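Local atomic coordinates of omega transaminase (Pseudomonas sp., PDB entry 5LHA), a protein that probably transfers amino groups from amines to keto acids, aldehydes or ketones as a fold type I pyridoxal phosphate-dependent transaminase, here with its cofactor as pyridoxamine phosphate. Residues H161-G169 with Q179-L187; W191-R200 with D391-P401. All coordinates share one frame; numbering follows the deposited sequence.

Contact 1: H161-G169 with Q179-L187; sequences HMGGTSVGG and QLLAGCHLL
Leu-180 sets its two methyl groups on two side chains of the short helix 162-166. CD1 rests on Thr-165 CG2 at 3.7 Å, while CD2 packs on Met-162 CE at 4.0 Å, the Met-162 and Leu-180 side chains crossing at about a right angle. One residue on, the backbone N of Leu-181 donates to Ser-166 OG over 3.0 Å in a fairly straight bond of 159°. That hydroxyl lies anti to the carbonyl carbon (chi1 -52°), which turns it back along its own helix to donate to Met-162 O at 2.6 Å. Ser-166 thus passes a chain of bonds from the loop into the helix, and Met-162 O receives Ser-166 N and OG from opposite faces of its plane. A water bonded to Leu-181 O also donates weakly to Ser-166 O. Cys-184 then turns SG to Val-167 CG1 at 4.0 Å, and Leu-186 lays CD1 against Gly-169 CA at 3.9 Å. Arg-136 of the second subunit packs on Leu-180 and its NH1 hydrogen-bonds to Gln-179 O. With strand 149-153 hydrogen-bonded to His-185, the contact packs the helix on the outermost strand of a mixed sheet within this chain, the second of a fold type I beta-alpha-beta unit.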
ATOM      1  N   HIS A 161     -14.214  10.409   1.910  1.00 21.18           N
ATOM      2  CA  HIS A 161     -13.201   9.967   2.855  1.00 22.16           C
ATOM      3  C   HIS A 161     -12.259   9.027   2.107  1.00 25.75           C
ATOM      4  O   HIS A 161     -12.594   8.516   1.034  1.00 26.09           O
ATOM      5  CB  HIS A 161     -13.836   9.283   4.070  1.00 19.86           C
ATOM      6  CG  HIS A 161     -14.767  10.161   4.857  1.00 20.17           C
ATOM      7  ND1 HIS A 161     -14.605  11.523   4.972  1.00 21.49           N
ATOM      8  CD2 HIS A 161     -15.886   9.861   5.559  1.00 21.51           C
ATOM      9  CE1 HIS A 161     -15.575  12.025   5.717  1.00 20.55           C
ATOM     10  NE2 HIS A 161     -16.372  11.037   6.079  1.00 21.58           N
ATOM     11  N   MET A 162     -11.067   8.797   2.665  1.00 27.59           N
ATOM     12  CA  MET A 162     -10.043   8.118   1.878  1.00 29.22           C
ATOM     13  C   MET A 162     -10.448   6.698   1.509  1.00 28.91           C
ATOM     14  O   MET A 162     -10.257   6.274   0.361  1.00 28.48           O
ATOM     15  CB  MET A 162      -8.706   8.119   2.616  1.00 32.01           C
ATOM     16  CG  MET A 162      -7.947   9.420   2.432  1.00 33.64           C
ATOM     17  SD  MET A 162      -6.287   9.366   3.120  1.00 36.39           S
ATOM     18  CE  MET A 162      -5.582  10.886   2.480  1.00 32.84           C
ATOM     19  N   GLY A 163     -11.047   5.963   2.444  1.00 30.59           N
ATOM     20  CA  GLY A 163     -11.577   4.647   2.138  1.00 29.91           C
ATOM     21  C   GLY A 163     -12.581   4.699   1.004  1.00 30.43           C
ATOM     22  O   GLY A 163     -12.413   4.021  -0.011  1.00 31.68           O
ATOM     23  N   GLY A 164     -13.624   5.517   1.164  1.00 29.33           N
ATOM     24  CA  GLY A 164     -14.635   5.637   0.123  1.00 30.04           C
ATOM     25  C   GLY A 164     -14.094   6.190  -1.182  1.00 30.75           C
ATOM     26  O   GLY A 164     -14.555   5.809  -2.263  1.00 33.10           O
ATOM     27  N   THR A 165     -13.137   7.121  -1.105  1.00 28.36           N
ATOM     28  CA  THR A 165     -12.479   7.591  -2.323  1.00 26.74           C
ATOM     29  C   THR A 165     -11.765   6.444  -3.032  1.00 27.98           C
ATOM     30  O   THR A 165     -11.744   6.387  -4.267  1.00 27.08           O
ATOM     31  CB  THR A 165     -11.493   8.726  -2.018  1.00 23.65           C
ATOM     32  OG1 THR A 165     -12.110   9.715  -1.184  1.00 23.38           O
ATOM     33  CG2 THR A 165     -11.046   9.403  -3.303  1.00 20.74           C
ATOM     34  N   SER A 166     -11.158   5.531  -2.265  1.00 27.86           N
ATOM     35  CA  SER A 166     -10.387   4.448  -2.869  1.00 27.52           C
ATOM     36  C   SER A 166     -11.258   3.505  -3.691  1.00 27.99           C
ATOM     37  O   SER A 166     -10.779   2.922  -4.669  1.00 27.49           O
ATOM     38  CB  SER A 166      -9.638   3.681  -1.787  1.00 27.25           C
ATOM     39  OG  SER A 166      -8.899   4.590  -0.991  1.00 27.70           O
ATOM     40  N   VAL A 167     -12.531   3.339  -3.323  1.00 29.02           N
ATOM     41  CA  VAL A 167     -13.414   2.429  -4.046  1.00 28.46           C
ATOM     42  C   VAL A 167     -14.295   3.143  -5.059  1.00 27.88           C
ATOM     43  O   VAL A 167     -15.125   2.491  -5.709  1.00 28.67           O
ATOM     44  CB  VAL A 167     -14.274   1.596  -3.071  1.00 29.28           C
ATOM     45  CG1 VAL A 167     -13.393   0.667  -2.258  1.00 27.43           C
ATOM     46  CG2 VAL A 167     -15.084   2.508  -2.148  1.00 30.05           C
ATOM     47  N   GLY A 168     -14.123   4.451  -5.240  1.00 27.87           N
ATOM     48  CA  GLY A 168     -14.919   5.166  -6.226  1.00 25.21           C
ATOM     49  C   GLY A 168     -14.474   4.833  -7.641  1.00 23.02           C
ATOM     50  O   GLY A 168     -13.287   4.683  -7.921  1.00 24.63           O
ATOM     51  N   GLY A 169     -15.439   4.750  -8.547  1.00 23.01           N
ATOM     52  CA  GLY A 169     -15.190   4.331  -9.910  1.00 22.82           C
ATOM     53  C   GLY A 169     -15.070   5.446 -10.927  1.00 22.43           C
ATOM     54  O   GLY A 169     -15.091   5.161 -12.131  1.00 23.07           O
ATOM     55  N   GLN A 179      -1.959   8.054  -4.021  1.00 23.56           N
ATOM     56  CA  GLN A 179      -2.282   6.662  -3.730  1.00 24.41           C
ATOM     57  C   GLN A 179      -3.047   6.568  -2.428  1.00 21.75           C
ATOM     58  O   GLN A 179      -2.616   7.094  -1.398  1.00 22.13           O
ATOM     59  CB  GLN A 179      -1.016   5.796  -3.664  1.00 25.59           C
ATOM     60  CG  GLN A 179      -1.221   4.347  -3.164  1.00 26.40           C
ATOM     61  CD  GLN A 179      -2.180   3.481  -3.995  1.00 26.75           C
ATOM     62  OE1 GLN A 179      -2.353   3.676  -5.201  1.00 26.40           O
ATOM     63  NE2 GLN A 179      -2.799   2.501  -3.332  1.00 25.03           N
ATOM     64  N   LEU A 180      -4.185   5.899  -2.475  1.00 21.05           N
ATOM     65  CA  LEU A 180      -4.962   5.704  -1.264  1.00 22.11           C
ATOM     66  C   LEU A 180      -4.963   4.221  -0.901  1.00 23.84           C
ATOM     67  O   LEU A 180      -3.918   3.569  -0.960  1.00 23.89           O
ATOM     68  CB  LEU A 180      -6.359   6.296  -1.463  1.00 21.50           C
ATOM     69  CG  LEU A 180      -6.305   7.791  -1.868  1.00 23.33           C
ATOM     70  CD1 LEU A 180      -7.684   8.356  -2.146  1.00 23.22           C
ATOM     71  CD2 LEU A 180      -5.548   8.696  -0.873  1.00 15.78           C
ATOM     72  N   LEU A 181      -6.104   3.664  -0.526  1.00 25.66           N
ATOM     73  CA  LEU A 181      -6.108   2.292  -0.035  1.00 25.70           C
ATOM     74  C   LEU A 181      -5.750   1.317  -1.154  1.00 24.28           C
ATOM     75  O   LEU A 181      -6.257   1.423  -2.274  1.00 25.48           O
ATOM     76  CB  LEU A 181      -7.471   1.946   0.551  1.00 27.27           C
ATOM     77  CG  LEU A 181      -7.466   0.786   1.550  1.00 30.12           C
ATOM     78  CD1 LEU A 181      -6.823   1.225   2.861  1.00 30.80           C
ATOM     79  CD2 LEU A 181      -8.876   0.291   1.784  1.00 30.74           C
ATOM     80  N   ALA A 182      -4.861   0.375  -0.847  1.00 24.70           N
ATOM     81  CA  ALA A 182      -4.468  -0.672  -1.777  1.00 27.51           C
ATOM     82  C   ALA A 182      -5.508  -1.786  -1.793  1.00 29.61           C
ATOM     83  O   ALA A 182      -6.364  -1.886  -0.913  1.00 32.22           O
ATOM     84  CB  ALA A 182      -3.105  -1.249  -1.396  1.00 29.12           C
ATOM     85  N   GLY A 183      -5.412  -2.645  -2.804  1.00 28.68           N
ATOM     86  CA  GLY A 183      -6.261  -3.822  -2.861  1.00 28.53           C
ATOM     87  C   GLY A 183      -7.715  -3.536  -3.148  1.00 27.48           C
ATOM     88  O   GLY A 183      -8.587  -4.291  -2.707  1.00 26.85           O
ATOM     89  N   CYS A 184      -8.008  -2.450  -3.857  1.00 27.23           N
ATOM     90  CA  CYS A 184      -9.368  -2.125  -4.262  1.00 28.14           C
ATOM     91  C   CYS A 184      -9.506  -2.334  -5.763  1.00 27.39           C
ATOM     92  O   CYS A 184      -8.691  -1.822  -6.537  1.00 28.93           O
ATOM     93  CB  CYS A 184      -9.701  -0.689  -3.874  1.00 28.75           C
ATOM     94  SG  CYS A 184      -9.539  -0.459  -2.105  1.00 27.34           S
ATOM     95  N   HIS A 185     -10.543  -3.065  -6.177  1.00 24.72           N
ATOM     96  CA  HIS A 185     -10.639  -3.520  -7.558  1.00 28.73           C
ATOM     97  C   HIS A 185     -11.982  -3.164  -8.176  1.00 27.97           C
ATOM     98  O   HIS A 185     -13.032  -3.356  -7.559  1.00 29.95           O
ATOM     99  CB  HIS A 185     -10.392  -5.031  -7.640  1.00 31.48           C
ATOM    100  CG  HIS A 185      -9.014  -5.433  -7.211  1.00 34.69           C
ATOM    101  ND1 HIS A 185      -8.688  -5.708  -5.899  1.00 34.55           N
ATOM    102  CD2 HIS A 185      -7.867  -5.572  -7.920  1.00 34.56           C
ATOM    103  CE1 HIS A 185      -7.406  -6.022  -5.822  1.00 34.05           C
ATOM    104  NE2 HIS A 185      -6.885  -5.946  -7.034  1.00 34.72           N
ATOM    105  N   LEU A 186     -11.940  -2.658  -9.408  1.00 25.22           N
ATOM    106  CA  LEU A 186     -13.133  -2.180 -10.093  1.00 25.35           C
ATOM    107  C   LEU A 186     -13.689  -3.226 -11.049  1.00 27.24           C
ATOM    108  O   LEU A 186     -12.942  -3.945 -11.719  1.00 26.73           O
ATOM    109  CB  LEU A 186     -12.854  -0.892 -10.869  1.00 25.38           C
ATOM    110  CG  LEU A 186     -12.852   0.394 -10.056  1.00 25.78           C
ATOM    111  CD1 LEU A 186     -12.701   1.584 -10.986  1.00 26.99           C
ATOM    112  CD2 LEU A 186     -14.115   0.500  -9.263  1.00 27.20           C
ATOM    113  N   LEU A 187     -15.012  -3.286 -11.115  1.00 29.53           N
ATOM    114  CA  LEU A 187     -15.744  -4.106 -12.063  1.00 31.34           C
ATOM    115  C   LEU A 187     -16.492  -3.177 -13.008  1.00 36.33           C
ATOM    116  O   LEU A 187     -16.798  -2.039 -12.657  1.00 34.73           O
ATOM    117  CB  LEU A 187     -16.722  -5.029 -11.328  1.00 28.67           C
ATOM    118  CG  LEU A 187     -16.087  -5.835 -10.196  1.00 25.17           C
ATOM    119  CD1 LEU A 187     -17.130  -6.356  -9.242  1.00 24.86           C
ATOM    120  CD2 LEU A 187     -15.293  -6.991 -10.784  1.00 26.50           C
TER
HETATM  121  O   HOH W   1      -7.390   2.838  -4.374  1.00 14.65           O

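Contact 2: W191-R200 with D391-P401; sequences WLYRNPWDCR and DLVSDKRTRQP
The loop between strand 184-187 and helix 202-220 meets the end of strand 387-393 and the turn leading on to the short strand 400-401, and an end-on salt bridge fastens them. Arg-194 reaches Asp-391 with both terminal nitrogens, NH1 to OD2 at 2.8 Å and NH2 to OD1 at 3.1 Å. Both oxygens lie in the guanidinium plane, yet the carboxylate is turned 41° against it, and OD1 is met from above its own plane. An extended chain from CG to NE carries the group this far, and NE donates to Arg-399 O at 2.6 Å, nearly along the C=O axis, with a weak second bond from NH2. Arg-382 is a further salt-bridge partner of Asp-391 OD2, so two arginines would probably favour its ionised form. With CG anti to the carbonyl carbon (chi1 -58°), Arg-399 sets CG over one face of the Tyr-193 ring, 3.9 Å from its centroid, a CH-pi contact; a bend at chi2 carries the guanidinium toward Arg-200, and NH1 bonds weakly to Tyr-193 O. Val-393 CG1 meets the same ring at its edge. Farther out, the guanidinium groups of Arg-200 and Arg-399 stack face to face, planes 10° and centres 3.5 Å apart, like charges without a hydrogen bond between them. A loop following one sheet is thus docked on a strand end of the other, in a class III aminotransferase, by a bidentate arginine-aspartate pair.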
ATOM      1  N   TRP A 191     -24.127  -1.028 -17.720  1.00 30.89           N
ATOM      2  CA  TRP A 191     -24.581   0.243 -18.278  1.00 30.69           C
ATOM      3  C   TRP A 191     -24.907   0.014 -19.748  1.00 31.31           C
ATOM      4  O   TRP A 191     -24.010  -0.266 -20.550  1.00 31.20           O
ATOM      5  CB  TRP A 191     -23.498   1.308 -18.113  1.00 31.60           C
ATOM      6  CG  TRP A 191     -23.891   2.727 -18.477  1.00 30.50           C
ATOM      7  CD1 TRP A 191     -25.149   3.202 -18.737  1.00 31.68           C
ATOM      8  CD2 TRP A 191     -23.007   3.845 -18.616  1.00 30.89           C
ATOM      9  NE1 TRP A 191     -25.099   4.547 -19.026  1.00 32.16           N
ATOM     10  CE2 TRP A 191     -23.797   4.965 -18.961  1.00 31.61           C
ATOM     11  CE3 TRP A 191     -21.624   4.007 -18.486  1.00 31.28           C
ATOM     12  CZ2 TRP A 191     -23.247   6.229 -19.175  1.00 32.62           C
ATOM     13  CZ3 TRP A 191     -21.079   5.262 -18.699  1.00 32.12           C
ATOM     14  CH2 TRP A 191     -21.890   6.359 -19.036  1.00 33.35           C
ATOM     15  N   LEU A 192     -26.193   0.086 -20.092  1.00 32.27           N
ATOM     16  CA  LEU A 192     -26.609  -0.244 -21.454  1.00 34.66           C
ATOM     17  C   LEU A 192     -26.108   0.787 -22.464  1.00 36.26           C
ATOM     18  O   LEU A 192     -25.724   0.431 -23.586  1.00 38.21           O
ATOM     19  CB  LEU A 192     -28.134  -0.338 -21.516  1.00 35.60           C
ATOM     20  CG  LEU A 192     -28.828  -1.536 -20.877  1.00 36.29           C
ATOM     21  CD1 LEU A 192     -30.186  -1.107 -20.331  1.00 38.03           C
ATOM     22  CD2 LEU A 192     -28.982  -2.634 -21.909  1.00 37.53           C
ATOM     23  N   TYR A 193     -26.064   2.062 -22.071  1.00 34.81           N
ATOM     24  CA  TYR A 193     -25.699   3.107 -23.021  1.00 34.43           C
ATOM     25  C   TYR A 193     -24.216   3.037 -23.393  1.00 34.87           C
ATOM     26  O   TYR A 193     -23.856   3.282 -24.550  1.00 35.69           O
ATOM     27  CB  TYR A 193     -26.075   4.483 -22.460  1.00 32.45           C
ATOM     28  CG  TYR A 193     -26.178   5.543 -23.534  1.00 30.64           C
ATOM     29  CD1 TYR A 193     -27.123   5.437 -24.554  1.00 29.34           C
ATOM     30  CD2 TYR A 193     -25.308   6.628 -23.556  1.00 29.81           C
ATOM     31  CE1 TYR A 193     -27.209   6.393 -25.554  1.00 28.74           C
ATOM     32  CE2 TYR A 193     -25.392   7.593 -24.552  1.00 28.57           C
ATOM     33  CZ  TYR A 193     -26.342   7.469 -25.549  1.00 28.21           C
ATOM     34  OH  TYR A 193     -26.420   8.419 -26.546  1.00 27.37           O
ATOM     35  N   ARG A 194     -23.339   2.719 -22.434  1.00 32.74           N
ATOM     36  CA  ARG A 194     -21.896   2.621 -22.680  1.00 30.08           C
ATOM     37  C   ARG A 194     -21.345   1.432 -21.906  1.00 29.97           C
ATOM     38  O   ARG A 194     -21.340   1.460 -20.671  1.00 32.37           O
ATOM     39  CB  ARG A 194     -21.158   3.895 -22.261  1.00 28.02           C
ATOM     40  CG  ARG A 194     -21.504   5.154 -23.036  1.00 28.73           C
ATOM     41  CD  ARG A 194     -20.541   6.282 -22.684  1.00 29.57           C
ATOM     42  NE  ARG A 194     -20.896   7.541 -23.337  1.00 32.05           N
ATOM     43  CZ  ARG A 194     -21.811   8.395 -22.887  1.00 33.97           C
ATOM     44  NH1 ARG A 194     -22.480   8.146 -21.765  1.00 33.31           N
ATOM     45  NH2 ARG A 194     -22.052   9.510 -23.565  1.00 35.66           N
ATOM     46  N   ASN A 195     -20.855   0.409 -22.608  1.00 28.39           N
ATOM     47  CA  ASN A 195     -20.243  -0.744 -21.956  1.00 25.83           C
ATOM     48  C   ASN A 195     -19.245  -1.378 -22.916  1.00 25.68           C
ATOM     49  O   ASN A 195     -19.330  -1.168 -24.129  1.00 26.80           O
ATOM     50  CB  ASN A 195     -21.298  -1.762 -21.480  1.00 24.86           C
ATOM     51  CG  ASN A 195     -22.175  -2.291 -22.601  1.00 21.69           C
ATOM     52  OD1 ASN A 195     -21.804  -3.224 -23.308  1.00 27.37           O
ATOM     53  ND2 ASN A 195     -23.353  -1.696 -22.759  1.00 21.80           N
ATOM     54  N   PRO A 196     -18.270  -2.135 -22.396  1.00 22.61           N
ATOM     55  CA  PRO A 196     -17.224  -2.714 -23.265  1.00 23.18           C
ATOM     56  C   PRO A 196     -17.715  -3.631 -24.380  1.00 25.08           C
ATOM     57  O   PRO A 196     -16.962  -3.861 -25.332  1.00 26.88           O
ATOM     58  CB  PRO A 196     -16.355  -3.504 -22.274  1.00 23.54           C
ATOM     59  CG  PRO A 196     -16.547  -2.827 -20.986  1.00 23.68           C
ATOM     60  CD  PRO A 196     -17.946  -2.285 -20.967  1.00 21.18           C
ATOM     61  N   TRP A 197     -18.918  -4.186 -24.291  1.00 25.67           N
ATOM     62  CA  TRP A 197     -19.412  -5.118 -25.295  1.00 28.65           C
ATOM     63  C   TRP A 197     -20.335  -4.465 -26.309  1.00 32.87           C
ATOM     64  O   TRP A 197     -20.857  -5.164 -27.183  1.00 35.08           O
ATOM     65  CB  TRP A 197     -20.129  -6.286 -24.613  1.00 28.84           C
ATOM     66  CG  TRP A 197     -19.248  -6.946 -23.603  1.00 28.11           C
ATOM     67  CD1 TRP A 197     -18.371  -7.970 -23.819  1.00 27.51           C
ATOM     68  CD2 TRP A 197     -19.107  -6.581 -22.225  1.00 27.51           C
ATOM     69  NE1 TRP A 197     -17.712  -8.282 -22.655  1.00 27.55           N
ATOM     70  CE2 TRP A 197     -18.148  -7.446 -21.660  1.00 26.88           C
ATOM     71  CE3 TRP A 197     -19.710  -5.616 -21.411  1.00 27.31           C
ATOM     72  CZ2 TRP A 197     -17.779  -7.376 -20.316  1.00 26.49           C
ATOM     73  CZ3 TRP A 197     -19.342  -5.549 -20.078  1.00 27.44           C
ATOM     74  CH2 TRP A 197     -18.386  -6.422 -19.546  1.00 27.84           C
ATOM     75  N   ASP A 198     -20.538  -3.149 -26.214  1.00 35.34           N
ATOM     76  CA  ASP A 198     -21.575  -2.430 -26.952  1.00 37.33           C
ATOM     77  C   ASP A 198     -22.894  -3.197 -26.937  1.00 36.97           C
ATOM     78  O   ASP A 198     -23.615  -3.232 -27.941  1.00 35.91           O
ATOM     79  CB  ASP A 198     -21.113  -2.185 -28.389  1.00 37.77           C
ATOM     80  CG  ASP A 198     -19.794  -1.452 -28.447  1.00 39.50           C
ATOM     81  OD1 ASP A 198     -19.450  -0.781 -27.450  1.00 39.22           O
ATOM     82  OD2 ASP A 198     -19.090  -1.562 -29.475  1.00 40.06           O
ATOM     83  N   CYS A 199     -23.218  -3.786 -25.786  1.00 36.74           N
ATOM     84  CA  CYS A 199     -24.362  -4.675 -25.634  1.00 36.31           C
ATOM     85  C   CYS A 199     -25.572  -3.878 -25.151  1.00 35.58           C
ATOM     86  O   CYS A 199     -25.547  -3.294 -24.062  1.00 35.44           O
ATOM     87  CB  CYS A 199     -24.003  -5.799 -24.664  1.00 35.76           C
ATOM     88  SG  CYS A 199     -25.246  -7.066 -24.439  1.00 36.02           S
ATOM     89  N   ARG A 200     -26.639  -3.867 -25.952  1.00 35.28           N
ATOM     90  CA  ARG A 200     -27.842  -3.121 -25.607  1.00 33.85           C
ATOM     91  C   ARG A 200     -28.976  -4.033 -25.149  1.00 33.98           C
ATOM     92  O   ARG A 200     -30.135  -3.599 -25.103  1.00 35.79           O
ATOM     93  CB  ARG A 200     -28.304  -2.272 -26.793  1.00 34.85           C
ATOM     94  CG  ARG A 200     -27.186  -1.575 -27.563  1.00 34.96           C
ATOM     95  CD  ARG A 200     -26.293  -0.743 -26.672  1.00 34.22           C
ATOM     96  NE  ARG A 200     -25.240  -0.095 -27.442  1.00 34.20           N
ATOM     97  CZ  ARG A 200     -24.083   0.315 -26.934  1.00 35.69           C
ATOM     98  NH1 ARG A 200     -23.819   0.145 -25.644  1.00 34.15           N
ATOM     99  NH2 ARG A 200     -23.187   0.893 -27.725  1.00 38.64           N
ATOM    100  N   ASP A 391     -28.304  12.197 -20.956  1.00 29.14           N
ATOM    101  CA  ASP A 391     -26.924  11.966 -21.373  1.00 28.13           C
ATOM    102  C   ASP A 391     -26.643  12.715 -22.679  1.00 29.27           C
ATOM    103  O   ASP A 391     -27.131  12.333 -23.749  1.00 28.25           O
ATOM    104  CB  ASP A 391     -26.653  10.470 -21.500  1.00 25.56           C
ATOM    105  CG  ASP A 391     -25.183  10.153 -21.425  1.00 25.11           C
ATOM    106  OD1 ASP A 391     -24.380  10.915 -22.017  1.00 27.66           O
ATOM    107  OD2 ASP A 391     -24.831   9.168 -20.733  1.00 22.60           O
ATOM    108  N   LEU A 392     -25.823  13.760 -22.597  1.00 30.61           N
ATOM    109  CA  LEU A 392     -25.529  14.596 -23.750  1.00 31.68           C
ATOM    110  C   LEU A 392     -24.268  14.076 -24.431  1.00 33.52           C
ATOM    111  O   LEU A 392     -23.253  13.824 -23.773  1.00 33.12           O
ATOM    112  CB  LEU A 392     -25.355  16.062 -23.343  1.00 31.47           C
ATOM    113  CG  LEU A 392     -26.437  16.760 -22.502  1.00 32.38           C
ATOM    114  CD1 LEU A 392     -26.025  18.194 -22.206  1.00 33.43           C
ATOM    115  CD2 LEU A 392     -27.824  16.729 -23.160  1.00 32.90           C
ATOM    116  N   VAL A 393     -24.352  13.890 -25.745  1.00 35.51           N
ATOM    117  CA  VAL A 393     -23.272  13.339 -26.545  1.00 35.90           C
ATOM    118  C   VAL A 393     -22.976  14.289 -27.692  1.00 38.99           C
ATOM    119  O   VAL A 393     -23.808  15.111 -28.087  1.00 40.29           O
ATOM    120  CB  VAL A 393     -23.613  11.939 -27.089  1.00 34.57           C
ATOM    121  CG1 VAL A 393     -23.983  11.019 -25.954  1.00 32.64           C
ATOM    122  CG2 VAL A 393     -24.751  12.034 -28.100  1.00 34.51           C
ATOM    123  N   SER A 394     -21.761  14.172 -28.224  1.00 42.08           N
ATOM    124  CA  SER A 394     -21.401  14.881 -29.445  1.00 43.14           C
ATOM    125  C   SER A 394     -21.776  14.104 -30.697  1.00 43.12           C
ATOM    126  O   SER A 394     -21.930  14.710 -31.768  1.00 43.59           O
ATOM    127  CB  SER A 394     -19.900  15.193 -29.453  1.00 42.89           C
ATOM    128  OG  SER A 394     -19.143  14.086 -28.992  1.00 44.21           O
ATOM    129  N   ASP A 395     -21.950  12.788 -30.577  1.00 42.40           N
ATOM    130  CA  ASP A 395     -22.200  11.911 -31.715  1.00 43.88           C
ATOM    131  C   ASP A 395     -23.178  10.838 -31.275  1.00 42.75           C
ATOM    132  O   ASP A 395     -22.907  10.100 -30.322  1.00 41.09           O
ATOM    133  CB  ASP A 395     -20.894  11.282 -32.229  1.00 45.22           C
ATOM    134  CG  ASP A 395     -21.098  10.400 -33.460  1.00 45.46           C
ATOM    135  OD1 ASP A 395     -21.928   9.467 -33.418  1.00 45.80           O
ATOM    136  OD2 ASP A 395     -20.413  10.632 -34.481  1.00 45.98           O
ATOM    137  N   LYS A 396     -24.309  10.748 -31.982  1.00 42.05           N
ATOM    138  CA  LYS A 396     -25.326   9.761 -31.631  1.00 40.03           C
ATOM    139  C   LYS A 396     -24.813   8.336 -31.830  1.00 39.11           C
ATOM    140  O   LYS A 396     -25.081   7.458 -31.001  1.00 39.85           O
ATOM    141  CB  LYS A 396     -26.600  10.008 -32.447  1.00 40.21           C
ATOM    142  CG  LYS A 396     -27.369  11.286 -32.052  1.00 41.04           C
ATOM    143  CD  LYS A 396     -28.582  11.562 -32.952  1.00 42.03           C
ATOM    144  CE  LYS A 396     -28.194  11.755 -34.424  1.00 42.73           C
ATOM    145  NZ  LYS A 396     -27.386  12.994 -34.706  1.00 41.87           N
ATOM    146  N   ARG A 397     -24.049   8.091 -32.903  1.00 38.61           N
ATOM    147  CA  ARG A 397     -23.658   6.722 -33.235  1.00 39.41           C
ATOM    148  C   ARG A 397     -22.680   6.145 -32.211  1.00 40.26           C
ATOM    149  O   ARG A 397     -22.836   4.999 -31.772  1.00 40.39           O
ATOM    150  CB  ARG A 397     -23.060   6.663 -34.647  1.00 39.45           C
ATOM    151  CG  ARG A 397     -24.039   7.007 -35.784  1.00 41.37           C
ATOM    152  CD  ARG A 397     -23.603   6.414 -37.136  1.00 44.00           C
ATOM    153  NE  ARG A 397     -24.017   7.221 -38.289  1.00 45.82           N
ATOM    154  CZ  ARG A 397     -23.640   6.984 -39.548  1.00 46.12           C
ATOM    155  NH1 ARG A 397     -22.840   5.957 -39.819  1.00 47.05           N
ATOM    156  NH2 ARG A 397     -24.055   7.773 -40.539  1.00 44.21           N
ATOM    157  N   THR A 398     -21.670   6.916 -31.813  1.00 39.60           N
ATOM    158  CA  THR A 398     -20.631   6.404 -30.930  1.00 39.39           C
ATOM    159  C   THR A 398     -20.888   6.682 -29.460  1.00 36.34           C
ATOM    160  O   THR A 398     -20.138   6.175 -28.617  1.00 29.87           O
ATOM    161  CB  THR A 398     -19.284   7.015 -31.279  1.00 43.01           C
ATOM    162  OG1 THR A 398     -18.260   6.314 -30.567  1.00 45.05           O
ATOM    163  CG2 THR A 398     -19.271   8.468 -30.841  1.00 42.31           C
ATOM    164  N   ARG A 399     -21.920   7.471 -29.143  1.00 39.02           N
ATOM    165  CA  ARG A 399     -22.271   7.851 -27.773  1.00 40.45           C
ATOM    166  C   ARG A 399     -21.128   8.543 -27.030  1.00 42.59           C
ATOM    167  O   ARG A 399     -21.041   8.463 -25.804  1.00 44.25           O
ATOM    168  CB  ARG A 399     -22.761   6.634 -26.977  1.00 39.77           C
ATOM    169  CG  ARG A 399     -23.956   5.952 -27.613  1.00 39.80           C
ATOM    170  CD  ARG A 399     -23.630   4.563 -28.124  1.00 39.53           C
ATOM    171  NE  ARG A 399     -24.832   3.870 -28.580  1.00 40.69           N
ATOM    172  CZ  ARG A 399     -25.720   3.276 -27.786  1.00 42.24           C
ATOM    173  NH1 ARG A 399     -25.554   3.261 -26.470  1.00 41.35           N
ATOM    174  NH2 ARG A 399     -26.780   2.680 -28.318  1.00 43.39           N
ATOM    175  N   GLN A 400     -20.231   9.211 -27.737  1.00 44.35           N
ATOM    176  CA  GLN A 400     -19.160   9.916 -27.046  1.00 45.22           C
ATOM    177  C   GLN A 400     -19.739  11.073 -26.248  1.00 41.33           C
ATOM    178  O   GLN A 400     -20.481  11.885 -26.799  1.00 40.45           O
ATOM    179  CB  GLN A 400     -18.107  10.456 -27.997  1.00 48.41           C
ATOM    180  CG  GLN A 400     -16.952  11.043 -27.217  1.00 51.72           C
ATOM    181  CD  GLN A 400     -15.765  11.368 -28.061  1.00 55.20           C
ATOM    182  OE1 GLN A 400     -15.813  11.272 -29.284  1.00 57.61           O
ATOM    183  NE2 GLN A 400     -14.667  11.734 -27.410  1.00 55.84           N
ATOM    184  N   PRO A 401     -19.436  11.177 -24.962  1.00 39.20           N
ATOM    185  CA  PRO A 401     -19.977  12.282 -24.167  1.00 38.82           C
ATOM    186  C   PRO A 401     -19.509  13.650 -24.658  1.00 37.93           C
ATOM    187  O   PRO A 401     -18.419  13.802 -25.216  1.00 38.51           O
ATOM    188  CB  PRO A 401     -19.451  11.981 -22.761  1.00 38.38           C
ATOM    189  CG  PRO A 401     -18.230  11.169 -22.993  1.00 37.48           C
ATOM    190  CD  PRO A 401     -18.522  10.329 -24.182  1.00 37.52           C
TER
HETATM  191  O   HOH W   2     -27.622   7.666 -28.654  1.00 18.03           O

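How the contacts relate
Contact 1 is a buried, local packing within one beta-alpha-beta unit, whereas contact 2 is only partly buried and joins parts of the chain 191 residues apart. The two follow in series: strand 184-187, which ends contact 1, runs on to the loop that opens contact 2, though their centres lie 26 Å apart. Their chemistry follows their place. Near the cofactor, where Val-167 comes within about 9 Å of the pyridoxamine phosphate, apolar side chains pack and one direct hydrogen bond, to a serine, crosses, with a water beside it; at the periphery, charged and aromatic groups do the joining. Each touches the third subunit, and a second subunit also borders contact 1.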